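Local coordinates for protein uracil-DNA glycosylase (Nitratifractor salsuginis, PDB 5X3G) that folds as a single alpha/beta domain of the uracil-DNA glycosylase family, with helices packed against both faces of a central four-stranded parallel sheet, at residues Gly201-Leu206 against Pro224-Glu229; Tyr73-Gln78 against Ser162-Leu167. All blocks are in the same frame, centred on the assembly; numbering follows the deposited sequence.

Interaction 1. Residues Gly201-Leu206 against Pro224-Glu229; sequences GPTLIL and PQVALE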
ATOM      1  N   GLY A 201       1.949  15.006 -10.155  1.00 32.86           N
ATOM      2  CA  GLY A 201       1.639  14.051 -11.193  1.00 34.71           C
ATOM      3  C   GLY A 201       2.193  12.646 -11.008  1.00 35.30           C
ATOM      4  O   GLY A 201       2.784  12.079 -11.933  1.00 24.83           O
ATOM      5  N   PRO A 202       1.997  12.036  -9.837  1.00 36.01           N
ATOM      6  CA  PRO A 202       2.397  10.635  -9.683  1.00 24.19           C
ATOM      7  C   PRO A 202       1.443   9.723 -10.436  1.00 24.88           C
ATOM      8  O   PRO A 202       0.288  10.063 -10.699  1.00 28.79           O
ATOM      9  CB  PRO A 202       2.317  10.405  -8.172  1.00 26.87           C
ATOM     10  CG  PRO A 202       1.246  11.322  -7.732  1.00 25.72           C
ATOM     11  CD  PRO A 202       1.350  12.544  -8.612  1.00 36.35           C
ATOM     12  N   THR A 203       1.944   8.544 -10.787  1.00 26.19           N
ATOM     13  CA  THR A 203       1.171   7.585 -11.566  1.00 27.29           C
ATOM     14  C   THR A 203       0.409   6.643 -10.642  1.00 21.76           C
ATOM     15  O   THR A 203       0.986   6.064  -9.718  1.00 21.92           O
ATOM     16  CB  THR A 203       2.090   6.794 -12.496  1.00 26.68           C
ATOM     17  OG1 THR A 203       2.623   7.670 -13.496  1.00 27.51           O
ATOM     18  CG2 THR A 203       1.324   5.675 -13.174  1.00 30.34           C
ATOM     19  N   LEU A 204      -0.889   6.493 -10.895  1.00 28.45           N
ATOM     20  CA  LEU A 204      -1.713   5.580 -10.116  1.00 28.80           C
ATOM     21  C   LEU A 204      -1.511   4.151 -10.608  1.00 30.78           C
ATOM     22  O   LEU A 204      -1.669   3.870 -11.798  1.00 26.77           O
ATOM     23  CB  LEU A 204      -3.189   5.964 -10.220  1.00 27.79           C
ATOM     24  CG  LEU A 204      -3.587   7.416  -9.952  1.00 30.97           C
ATOM     25  CD1 LEU A 204      -5.106   7.566 -10.019  1.00 24.76           C
ATOM     26  CD2 LEU A 204      -3.045   7.908  -8.613  1.00 22.96           C
ATOM     27  N   ILE A 205      -1.161   3.252  -9.692  1.00 24.93           N
ATOM     28  CA  ILE A 205      -1.058   1.828  -9.991  1.00 25.57           C
ATOM     29  C   ILE A 205      -2.341   1.164  -9.513  1.00 28.85           C
ATOM     30  O   ILE A 205      -2.628   1.142  -8.309  1.00 20.49           O
ATOM     31  CB  ILE A 205       0.177   1.197  -9.334  1.00 20.94           C
ATOM     32  CG1 ILE A 205       1.449   1.876  -9.838  1.00 18.90           C
ATOM     33  CG2 ILE A 205       0.210  -0.306  -9.595  1.00 17.69           C
ATOM     34  CD1 ILE A 205       2.672   1.524  -9.028  1.00 20.74           C
ATOM     35  N   LEU A 206      -3.111   0.624 -10.450  1.00 21.88           N
ATOM     36  CA  LEU A 206      -4.477   0.183 -10.184  1.00 22.48           C
ATOM     37  C   LEU A 206      -4.570  -1.323 -10.409  1.00 29.30           C
ATOM     38  O   LEU A 206      -4.649  -1.786 -11.550  1.00 28.66           O
ATOM     39  CB  LEU A 206      -5.456   0.950 -11.065  1.00 31.29           C
ATOM     40  CG  LEU A 206      -5.315   2.473 -10.965  1.00 29.31           C
ATOM     41  CD1 LEU A 206      -6.050   3.166 -12.103  1.00 37.56           C
ATOM     42  CD2 LEU A 206      -5.810   2.974  -9.610  1.00 32.49           C
ATOM     43  N   PRO A 224      -1.689  10.251 -14.375  1.00 31.91           N
ATOM     44  CA  PRO A 224      -1.490   9.078 -15.233  1.00 34.20           C
ATOM     45  C   PRO A 224      -1.889   7.806 -14.502  1.00 28.61           C
ATOM     46  O   PRO A 224      -1.839   7.729 -13.272  1.00 27.02           O
ATOM     47  CB  PRO A 224       0.014   9.104 -15.537  1.00 27.75           C
ATOM     48  CG  PRO A 224       0.460  10.494 -15.201  1.00 29.00           C
ATOM     49  CD  PRO A 224      -0.421  10.939 -14.079  1.00 32.59           C
ATOM     50  N   GLN A 225      -2.298   6.803 -15.273  1.00 34.35           N
ATOM     51  CA  GLN A 225      -2.805   5.566 -14.698  1.00 32.36           C
ATOM     52  C   GLN A 225      -2.206   4.359 -15.406  1.00 37.28           C
ATOM     53  O   GLN A 225      -2.011   4.370 -16.625  1.00 34.41           O
ATOM     54  CB  GLN A 225      -4.340   5.509 -14.769  1.00 24.26           C
ATOM     55  CG  GLN A 225      -5.045   6.647 -14.040  1.00 23.13           C
ATOM     56  CD  GLN A 225      -6.556   6.547 -14.120  1.00 32.02           C
ATOM     57  OE1 GLN A 225      -7.101   5.513 -14.511  1.00 32.35           O
ATOM     58  NE2 GLN A 225      -7.242   7.624 -13.757  1.00 23.08           N
ATOM     59  N   VAL A 226      -1.908   3.326 -14.622  1.00 25.31           N
ATOM     60  CA  VAL A 226      -1.464   2.026 -15.118  1.00 25.59           C
ATOM     61  C   VAL A 226      -2.357   0.981 -14.461  1.00 34.88           C
ATOM     62  O   VAL A 226      -2.334   0.826 -13.233  1.00 35.50           O
ATOM     63  CB  VAL A 226       0.016   1.755 -14.811  1.00 38.62           C
ATOM     64  CG1 VAL A 226       0.438   0.400 -15.364  1.00 27.14           C
ATOM     65  CG2 VAL A 226       0.885   2.858 -15.385  1.00 30.65           C
ATOM     66  N   ALA A 227      -3.146   0.277 -15.266  1.00 32.92           N
ATOM     67  CA  ALA A 227      -4.094  -0.714 -14.774  1.00 27.44           C
ATOM     68  C   ALA A 227      -3.544  -2.113 -15.012  1.00 32.56           C
ATOM     69  O   ALA A 227      -3.117  -2.436 -16.126  1.00 30.42           O
ATOM     70  CB  ALA A 227      -5.455  -0.551 -15.452  1.00 27.59           C
ATOM     71  N   LEU A 228      -3.558  -2.940 -13.967  1.00 28.32           N
ATOM     72  CA  LEU A 228      -2.968  -4.269 -14.016  1.00 32.92           C
ATOM     73  C   LEU A 228      -3.942  -5.316 -13.501  1.00 31.58           C
ATOM     74  O   LEU A 228      -4.870  -5.025 -12.742  1.00 27.69           O
ATOM     75  CB  LEU A 228      -1.685  -4.359 -13.180  1.00 31.68           C
ATOM     76  CG  LEU A 228      -0.438  -3.597 -13.615  1.00 34.35           C
ATOM     77  CD1 LEU A 228       0.260  -3.055 -12.388  1.00 42.18           C
ATOM     78  CD2 LEU A 228       0.488  -4.501 -14.396  1.00 33.76           C
ATOM     79  N   GLU A 229      -3.699  -6.551 -13.929  1.00 27.89           N
ATOM     80  CA  GLU A 229      -4.297  -7.711 -13.287  1.00 31.17           C
ATOM     81  C   GLU A 229      -3.932  -7.732 -11.806  1.00 32.48           C
ATOM     82  O   GLU A 229      -2.809  -7.389 -11.423  1.00 28.54           O
ATOM     83  CB  GLU A 229      -3.806  -8.981 -13.985  1.00 37.38           C
ATOM     84  CG  GLU A 229      -4.143 -10.284 -13.301  1.00 37.88           C
ATOM     85  CD  GLU A 229      -3.579 -11.475 -14.051  1.00 33.64           C
ATOM     86  OE1 GLU A 229      -2.559 -11.307 -14.753  1.00 37.43           O
ATOM     87  OE2 GLU A 229      -4.157 -12.576 -13.940  1.00 41.98           O
TER
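Leu204 and Leu206 hydrogen-bond through their backbones to Pro224, Val226 and Leu228 in a parallel strand contact at one margin of the central sheet, where strand 225-228 is outermost; in register, Leu204 is opposite Gln225 and Leu206 opposite Ala227. Four nearly straight backbone bonds form the ladder. Leu204 N gives to Pro224 O at 2.8 Å and Leu204 O accepts Val226 N; Leu206 N reaches Val226 O, and Leu206 O takes Leu228 N at 2.9 Å. The two leucine carbonyls also receive CA-H...O approaches, the shorter from Ala227 CA, 3.4 Å from Leu206 O. Together with helix 210-214 the two strands make a beta-alpha-beta unit, and that helix packs on the Leu204/Leu206 face, with Ala211 touching both Leu206 and Ala227. On this face Leu206 slants across the Gln225 side chain and brings CD1 to 3.5 Å from Gln225 OE1. Leu204 instead runs alongside, its CD1 4.1 Å from Gln225 CG. Ala220 O takes Gln225 NE2. Ile205 and Val226 turn to the opposite face, where helix 240-246 lies. At the strand's start Thr203 has CG2 anti to the backbone N (chi1 -67° for OG1), setting this methyl 3.6 Å from Val226 CG2, while OG1 lies 3.6 Å from Pro224 CB. Farther along, Ile205 CG2 lies 3.9 Å from Leu228 CD1, the two side chains running side by side, and Leu245 packs on both.

Interaction 2. Residues Tyr73-Gln78 against Ser162-Leu167; sequences YILFGQ and SGVLLL
Leu167 carries its CG directly away from the backbone N (chi1 179°), and Ile74 turns CG1 beside its own N (chi1 -55°), leaving CG2 on the flank next to Leu167. That methyl lies 3.8 Å from both CB and CD2 of Leu167 and also sits over one face of the Phe76 ring, offset toward the rim. Phe76 runs alongside Leu167, and its CE1 meets Leu167 CD2 at 3.9 Å. Strand 164-168 is the outermost strand of the four-stranded parallel sheet here, paired with inner strand 73-77. Helix 179-196 closes over this face through Ile190 and Leu193 on Leu167 and Leu194 on Ile74. On the reverse face Val164 spans two residues: CG1 rests 3.7 Å from Leu75 CB, and CG2 leans obliquely on Tyr73, 3.9 Å from its CB. Phe159 of helix 152-161 packs there against Leu75, Val164 and Leu166. That helix ends in a Schellman motif with Gly163 at positive phi, and just before the strand begins Gly163 O accepts Tyr73 N from above its carbonyl plane. Four more backbone bonds follow. Leu165 N to Tyr73 O is short and straight at 2.8 Å, whereas Leu75 N to Leu165 O is bent to 137° at its hydrogen. Leu167 O serves two donors, Gly77 N at 3.0 Å and the CA-H of Phe76, whose CA comes to 3.1 Å. Ser162 O lies in the Tyr73 ring plane, at its edge. The chemistry thus divides: five backbone bonds satisfy the N-H and C=O groups they join and set the register, while side chains meet one another through hydrocarbon alone.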
ATOM      1  N   TYR A  73       4.619   7.115  -7.473  1.00 22.30           N
ATOM      2  CA  TYR A  73       3.496   6.231  -7.728  1.00 22.12           C
ATOM      3  C   TYR A  73       2.589   6.219  -6.508  1.00 24.86           C
ATOM      4  O   TYR A  73       3.036   6.442  -5.380  1.00 29.17           O
ATOM      5  CB  TYR A  73       3.943   4.793  -8.023  1.00 21.20           C
ATOM      6  CG  TYR A  73       4.819   4.622  -9.242  1.00 30.27           C
ATOM      7  CD1 TYR A  73       4.265   4.407 -10.499  1.00 23.11           C
ATOM      8  CD2 TYR A  73       6.202   4.656  -9.135  1.00 25.04           C
ATOM      9  CE1 TYR A  73       5.066   4.242 -11.615  1.00 29.43           C
ATOM     10  CE2 TYR A  73       7.009   4.491 -10.242  1.00 28.16           C
ATOM     11  CZ  TYR A  73       6.440   4.285 -11.477  1.00 31.48           C
ATOM     12  OH  TYR A  73       7.246   4.121 -12.580  1.00 43.73           O
ATOM     13  N   ILE A  74       1.309   5.944  -6.741  1.00 18.63           N
ATOM     14  CA  ILE A  74       0.347   5.697  -5.672  1.00 27.61           C
ATOM     15  C   ILE A  74      -0.293   4.348  -5.960  1.00 25.58           C
ATOM     16  O   ILE A  74      -1.142   4.238  -6.852  1.00 23.55           O
ATOM     17  CB  ILE A  74      -0.719   6.797  -5.566  1.00 25.52           C
ATOM     18  CG1 ILE A  74      -0.062   8.170  -5.415  1.00 30.72           C
ATOM     19  CG2 ILE A  74      -1.657   6.516  -4.400  1.00 22.52           C
ATOM     20  CD1 ILE A  74      -1.053   9.281  -5.151  1.00 28.24           C
ATOM     21  N   LEU A  75       0.116   3.325  -5.218  1.00 26.32           N
ATOM     22  CA  LEU A  75      -0.406   1.976  -5.374  1.00 25.16           C
ATOM     23  C   LEU A  75      -1.571   1.789  -4.412  1.00 23.65           C
ATOM     24  O   LEU A  75      -1.403   1.935  -3.196  1.00 22.11           O
ATOM     25  CB  LEU A  75       0.697   0.949  -5.112  1.00 19.73           C
ATOM     26  CG  LEU A  75       0.463  -0.516  -5.498  1.00 21.50           C
ATOM     27  CD1 LEU A  75       1.807  -1.189  -5.644  1.00 23.91           C
ATOM     28  CD2 LEU A  75      -0.374  -1.252  -4.463  1.00 20.33           C
ATOM     29  N   PHE A  76      -2.738   1.446  -4.948  1.00 21.57           N
ATOM     30  CA  PHE A  76      -3.958   1.425  -4.154  1.00 21.67           C
ATOM     31  C   PHE A  76      -4.260   0.045  -3.582  1.00 22.99           C
ATOM     32  O   PHE A  76      -3.962  -0.989  -4.184  1.00 23.52           O
ATOM     33  CB  PHE A  76      -5.156   1.893  -4.981  1.00 23.11           C
ATOM     34  CG  PHE A  76      -5.252   3.386  -5.128  1.00 27.50           C
ATOM     35  CD1 PHE A  76      -5.866   4.153  -4.152  1.00 29.13           C
ATOM     36  CD2 PHE A  76      -4.746   4.022  -6.251  1.00 30.88           C
ATOM     37  CE1 PHE A  76      -5.966   5.528  -4.285  1.00 34.95           C
ATOM     38  CE2 PHE A  76      -4.843   5.397  -6.392  1.00 37.91           C
ATOM     39  CZ  PHE A  76      -5.453   6.152  -5.405  1.00 24.58           C
ATOM     40  N   GLY A  77      -4.854   0.057  -2.384  1.00 19.41           N
ATOM     41  CA  GLY A  77      -5.598  -1.074  -1.880  1.00 23.99           C
ATOM     42  C   GLY A  77      -6.984  -0.615  -1.461  1.00 26.46           C
ATOM     43  O   GLY A  77      -7.306   0.573  -1.515  1.00 25.87           O
ATOM     44  N   GLN A  78      -7.805  -1.578  -1.048  1.00 37.36           N
ATOM     45  CA  GLN A  78      -9.160  -1.257  -0.610  1.00 36.87           C
ATOM     46  C   GLN A  78      -9.166  -0.675   0.797  1.00 28.64           C
ATOM     47  O   GLN A  78      -9.452   0.509   0.990  1.00 37.51           O
ATOM     48  CB  GLN A  78     -10.056  -2.497  -0.670  1.00 38.40           C
ATOM     49  CG  GLN A  78     -10.630  -2.771  -2.045  1.00 45.06           C
ATOM     50  CD  GLN A  78     -11.733  -1.794  -2.405  1.00 52.99           C
ATOM     51  OE1 GLN A  78     -11.476  -0.719  -2.949  1.00 58.09           O
ATOM     52  NE2 GLN A  78     -12.970  -2.161  -2.093  1.00 61.36           N
ATOM     53  N   SER A 162      11.402   3.517  -4.135  1.00 26.83           N
ATOM     54  CA  SER A 162      10.941   3.724  -5.497  1.00 23.62           C
ATOM     55  C   SER A 162       9.827   4.759  -5.588  1.00 26.34           C
ATOM     56  O   SER A 162       9.261   4.944  -6.669  1.00 28.11           O
ATOM     57  CB  SER A 162      10.477   2.394  -6.096  1.00 25.21           C
ATOM     58  OG  SER A 162      11.563   1.482  -6.179  1.00 31.69           O
ATOM     59  N   GLY A 163       9.507   5.438  -4.489  1.00 26.03           N
ATOM     60  CA  GLY A 163       8.542   6.520  -4.527  1.00 24.61           C
ATOM     61  C   GLY A 163       7.100   6.078  -4.562  1.00 23.88           C
ATOM     62  O   GLY A 163       6.247   6.796  -5.097  1.00 21.62           O
ATOM     63  N   VAL A 164       6.792   4.917  -3.998  1.00 18.52           N
ATOM     64  CA  VAL A 164       5.451   4.352  -4.052  1.00 19.35           C
ATOM     65  C   VAL A 164       4.742   4.653  -2.741  1.00 20.69           C
ATOM     66  O   VAL A 164       5.178   4.214  -1.671  1.00 18.36           O
ATOM     67  CB  VAL A 164       5.488   2.843  -4.331  1.00 22.09           C
ATOM     68  CG1 VAL A 164       4.086   2.242  -4.251  1.00 23.96           C
ATOM     69  CG2 VAL A 164       6.106   2.591  -5.698  1.00 17.18           C
ATOM     70  N   LEU A 165       3.657   5.416  -2.829  1.00 23.47           N
ATOM     71  CA  LEU A 165       2.755   5.637  -1.708  1.00 22.97           C
ATOM     72  C   LEU A 165       1.741   4.501  -1.679  1.00 28.73           C
ATOM     73  O   LEU A 165       0.925   4.368  -2.600  1.00 23.97           O
ATOM     74  CB  LEU A 165       2.047   6.987  -1.836  1.00 26.86           C
ATOM     75  CG  LEU A 165       1.072   7.382  -0.721  1.00 24.76           C
ATOM     76  CD1 LEU A 165       1.804   7.639   0.583  1.00 21.76           C
ATOM     77  CD2 LEU A 165       0.263   8.597  -1.138  1.00 31.87           C
ATOM     78  N   LEU A 166       1.808   3.674  -0.635  1.00 21.93           N
ATOM     79  CA  LEU A 166       0.945   2.501  -0.502  1.00 23.75           C
ATOM     80  C   LEU A 166      -0.345   2.931   0.184  1.00 23.18           C
ATOM     81  O   LEU A 166      -0.466   2.894   1.410  1.00 19.39           O
ATOM     82  CB  LEU A 166       1.670   1.406   0.266  1.00 18.36           C
ATOM     83  CG  LEU A 166       2.950   0.907  -0.402  1.00 19.29           C
ATOM     84  CD1 LEU A 166       3.828   0.158   0.595  1.00 21.62           C
ATOM     85  CD2 LEU A 166       2.616   0.023  -1.595  1.00 21.59           C
ATOM     86  N   LEU A 167      -1.334   3.319  -0.619  1.00 24.66           N
ATOM     87  CA  LEU A 167      -2.510   4.033  -0.136  1.00 18.34           C
ATOM     88  C   LEU A 167      -3.751   3.153  -0.236  1.00 22.63           C
ATOM     89  O   LEU A 167      -4.144   2.752  -1.335  1.00 19.09           O
ATOM     90  CB  LEU A 167      -2.703   5.324  -0.931  1.00 23.68           C
ATOM     91  CG  LEU A 167      -3.912   6.187  -0.569  1.00 25.50           C
ATOM     92  CD1 LEU A 167      -3.852   6.609   0.892  1.00 18.53           C
ATOM     93  CD2 LEU A 167      -3.990   7.395  -1.489  1.00 23.33           C
TER

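In the fold
Interactions 1 and 2 are the two outer strand pairings of one parallel sheet, with centres about 9 Å apart. Strands 73-77 and 203-207 are the inner neighbours that join them. Both backbone polar atoms of Ile74 are used in the seam: Ile74 N lies 3.0 Å from Thr203 O, and Ile74 O lies 3.0 Å from Ile205 N, both probable hydrogen bonds. Side chains continue across it. Ile205 CD1 packs on Tyr73 CD1 at 3.6 Å, and on the other face Phe76 touches Leu204 and Leu206. Interaction 2 is the more deeply buried, while interaction 1 ends at a strand whose Gln225 and Ala227 are exposed.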